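Local coordinates for protein endo alpha-1,4 polygalactosaminidase (PDB 6OJ1) that cleaves alpha-1,4-linked galactosamine polymers from within the chain, as an endo-acting glycoside hydrolase, and thereby disrupts microbial biofilms, at residues A[132-137]-A[143-148]. Numbering follows the deposited sequence.
Sequences DRLDMA and DGVDPD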
ATOM      1  N   ASP A 132      -5.112 -15.332   6.475  1.00 16.29           N
ATOM      2  CA  ASP A 132      -5.279 -16.161   5.276  1.00 17.29           C
ATOM      3  C   ASP A 132      -4.718 -15.459   4.034  1.00 19.50           C
ATOM      4  O   ASP A 132      -4.102 -16.100   3.170  1.00 18.79           O
ATOM      5  CB  ASP A 132      -6.757 -16.492   5.044  1.00 18.29           C
ATOM      6  CG  ASP A 132      -7.364 -17.386   6.116  1.00 28.87           C
ATOM      7  OD1 ASP A 132      -6.637 -17.913   6.982  1.00 27.72           O
ATOM      8  OD2 ASP A 132      -8.607 -17.542   6.087  1.00 27.45           O
ATOM      9  N   ARG A 133      -4.940 -14.143   3.918  1.00 16.23           N
ATOM     10  CA  ARG A 133      -4.423 -13.402   2.772  1.00 17.17           C
ATOM     11  C   ARG A 133      -2.904 -13.315   2.819  1.00 18.27           C
ATOM     12  O   ARG A 133      -2.250 -13.405   1.774  1.00 17.33           O
ATOM     13  CB  ARG A 133      -5.050 -12.004   2.713  1.00 16.53           C
ATOM     14  CG  ARG A 133      -6.531 -12.030   2.269  1.00 15.63           C
ATOM     15  CD  ARG A 133      -7.192 -10.648   2.342  1.00 16.55           C
ATOM     16  NE  ARG A 133      -8.570 -10.689   1.854  1.00 14.81           N
ATOM     17  CZ  ARG A 133      -9.322  -9.613   1.630  1.00 16.78           C
ATOM     18  NH1 ARG A 133      -8.854  -8.392   1.882  1.00 15.97           N
ATOM     19  NH2 ARG A 133     -10.560  -9.762   1.160  1.00 18.16           N
ATOM     20  N   LEU A 134      -2.325 -13.162   4.022  1.00 18.29           N
ATOM     21  CA  LEU A 134      -0.865 -13.180   4.143  1.00 16.47           C
ATOM     22  C   LEU A 134      -0.291 -14.548   3.788  1.00 17.43           C
ATOM     23  O   LEU A 134       0.793 -14.634   3.195  1.00 17.76           O
ATOM     24  CB  LEU A 134      -0.439 -12.781   5.563  1.00 14.36           C
ATOM     25  CG  LEU A 134      -0.720 -11.307   5.907  1.00 14.93           C
ATOM     26  CD1 LEU A 134      -0.418 -11.057   7.403  1.00 17.26           C
ATOM     27  CD2 LEU A 134       0.065 -10.330   5.036  1.00 15.40           C
ATOM     28  N   ASP A 135      -0.988 -15.630   4.162  1.00 17.70           N
ATOM     29  CA  ASP A 135      -0.604 -16.962   3.710  1.00 19.69           C
ATOM     30  C   ASP A 135      -0.541 -17.012   2.192  1.00 19.04           C
ATOM     31  O   ASP A 135       0.422 -17.532   1.615  1.00 22.07           O
ATOM     32  CB  ASP A 135      -1.601 -18.020   4.203  1.00 20.23           C
ATOM     33  CG  ASP A 135      -1.464 -18.355   5.674  1.00 22.72           C
ATOM     34  OD1 ASP A 135      -0.552 -17.848   6.365  1.00 20.71           O
ATOM     35  OD2 ASP A 135      -2.308 -19.154   6.143  1.00 23.35           O
ATOM     36  N   MET A 136      -1.569 -16.479   1.530  1.00 21.66           N
ATOM     37  CA  MET A 136      -1.575 -16.468   0.071  1.00 19.05           C
ATOM     38  C   MET A 136      -0.397 -15.675  -0.487  1.00 17.43           C
ATOM     39  O   MET A 136       0.276 -16.119  -1.426  1.00 21.39           O
ATOM     40  CB  MET A 136      -2.890 -15.900  -0.465  1.00 18.43           C
ATOM     41  CG  MET A 136      -2.799 -15.689  -2.000  1.00 22.31           C
ATOM     42  SD  MET A 136      -4.297 -14.951  -2.685  1.00 29.71           S
ATOM     43  CE  MET A 136      -5.350 -16.380  -2.627  1.00 27.47           C
ATOM     44  N   ALA A 137      -0.134 -14.489   0.076  1.00 18.76           N
ATOM     45  CA  ALA A 137       1.009 -13.695  -0.375  1.00 18.36           C
ATOM     46  C   ALA A 137       2.309 -14.472  -0.237  1.00 17.87           C
ATOM     47  O   ALA A 137       3.124 -14.512  -1.168  1.00 19.61           O
ATOM     48  CB  ALA A 137       1.092 -12.378   0.402  1.00 17.99           C
ATOM     49  N   ASP A 143       7.515 -10.681  -1.980  1.00 19.69           N
ATOM     50  CA  ASP A 143       8.614 -10.234  -1.126  1.00 21.68           C
ATOM     51  C   ASP A 143       8.111  -9.404   0.033  1.00 22.71           C
ATOM     52  O   ASP A 143       8.719  -9.405   1.108  1.00 21.32           O
ATOM     53  CB  ASP A 143       9.626  -9.427  -1.937  1.00 21.91           C
ATOM     54  CG  ASP A 143      10.305 -10.264  -2.982  1.00 31.19           C
ATOM     55  OD1 ASP A 143      11.082 -11.169  -2.596  1.00 26.99           O
ATOM     56  OD2 ASP A 143      10.048 -10.044  -4.189  1.00 24.41           O
ATOM     57  N   GLY A 144       7.003  -8.703  -0.166  1.00 18.16           N
ATOM     58  CA  GLY A 144       6.438  -7.855   0.865  1.00 19.54           C
ATOM     59  C   GLY A 144       4.979  -7.658   0.541  1.00 19.87           C
ATOM     60  O   GLY A 144       4.494  -8.093  -0.505  1.00 17.51           O
ATOM     61  N   VAL A 145       4.273  -6.996   1.459  1.00 16.79           N
ATOM     62  CA  VAL A 145       2.849  -6.735   1.286  1.00 15.77           C
ATOM     63  C   VAL A 145       2.571  -5.265   1.571  1.00 16.13           C
ATOM     64  O   VAL A 145       3.272  -4.616   2.359  1.00 17.07           O
ATOM     65  CB  VAL A 145       1.972  -7.642   2.184  1.00 13.12           C
ATOM     66  CG1 VAL A 145       2.077  -9.126   1.756  1.00 17.04           C
ATOM     67  CG2 VAL A 145       2.349  -7.489   3.663  1.00 16.46           C
ATOM     68  N   ASP A 146       1.513  -4.751   0.932  1.00 15.68           N
ATOM     69  CA  ASP A 146       1.117  -3.341   0.989  1.00 17.45           C
ATOM     70  C   ASP A 146      -0.342  -3.304   1.428  1.00 16.67           C
ATOM     71  O   ASP A 146      -1.253  -3.298   0.584  1.00 16.34           O
ATOM     72  CB  ASP A 146       1.336  -2.684  -0.383  1.00 17.59           C
ATOM     73  CG  ASP A 146       0.794  -1.262  -0.472  1.00 16.66           C
ATOM     74  OD1 ASP A 146       0.545  -0.619   0.570  1.00 17.55           O
ATOM     75  OD2 ASP A 146       0.606  -0.783  -1.607  1.00 20.12           O
ATOM     76  N   PRO A 147      -0.607  -3.295   2.742  1.00 18.21           N
ATOM     77  CA  PRO A 147      -1.988  -3.424   3.248  1.00 16.30           C
ATOM     78  C   PRO A 147      -2.701  -2.079   3.290  1.00 18.43           C
ATOM     79  O   PRO A 147      -2.254  -1.140   3.960  1.00 17.64           O
ATOM     80  CB  PRO A 147      -1.796  -4.005   4.662  1.00 16.23           C
ATOM     81  CG  PRO A 147      -0.325  -4.410   4.732  1.00 17.36           C
ATOM     82  CD  PRO A 147       0.374  -3.445   3.829  1.00 18.56           C
ATOM     83  N   ASP A 148      -3.833  -1.995   2.582  1.00 14.87           N
ATOM     84  CA  ASP A 148      -4.535  -0.739   2.362  1.00 13.33           C
ATOM     85  C   ASP A 148      -5.569  -0.490   3.447  1.00 16.12           C
ATOM     86  O   ASP A 148      -5.993  -1.403   4.173  1.00 15.75           O
ATOM     87  CB  ASP A 148      -5.218  -0.755   0.979  1.00 14.99           C
ATOM     88  CG  ASP A 148      -5.478   0.632   0.416  1.00 17.86           C
ATOM     89  OD1 ASP A 148      -5.142   1.665   1.059  1.00 16.07           O
ATOM     90  OD2 ASP A 148      -6.010   0.692  -0.720  1.00 19.01           O
TER
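A137, which meets V145 across this contact, is fixed in its helix by a backbone hydrogen bond from its N to R133 O at 2.9 Å. From there its CB points at the strand and touches V145 CG1 at 3.7 Å, with the two CA atoms 7.4 Å apart. L134, three residues before A137 and so about one helical turn back, supplies the second half of the surface through one methyl branch: its CD2 lies 3.9 Å from V145 CG2 and 4.0 Å from V145 CG1. The near-equal distances place CD2 over the fork of the valine, and the two side chains cross at about a right angle. With CG1 of V145 anti to its carbonyl carbon (chi1 -67°), both valine methyls face the helix, CG1 shared by A137 and L134 and CG2 met by L134 alone. All three residues are buried; F86 and A176 also pack on L134, and I184 on V145. Helix 124-140 thus covers strand 144-148, closing a beta-alpha-beta crossover from strand 81-87 to its parallel neighbour in the (beta/alpha)-barrel. The CB of D146 points to the opposite face of the strand, where its OD2 lies close to D61 OD2. No hydrogen bond links the two segments, and only about 106 Å² is buried between them, which implies apolar methyl packing without directional bonds, a small part of the helix-on-sheet packing that F86, A176 and I184 share.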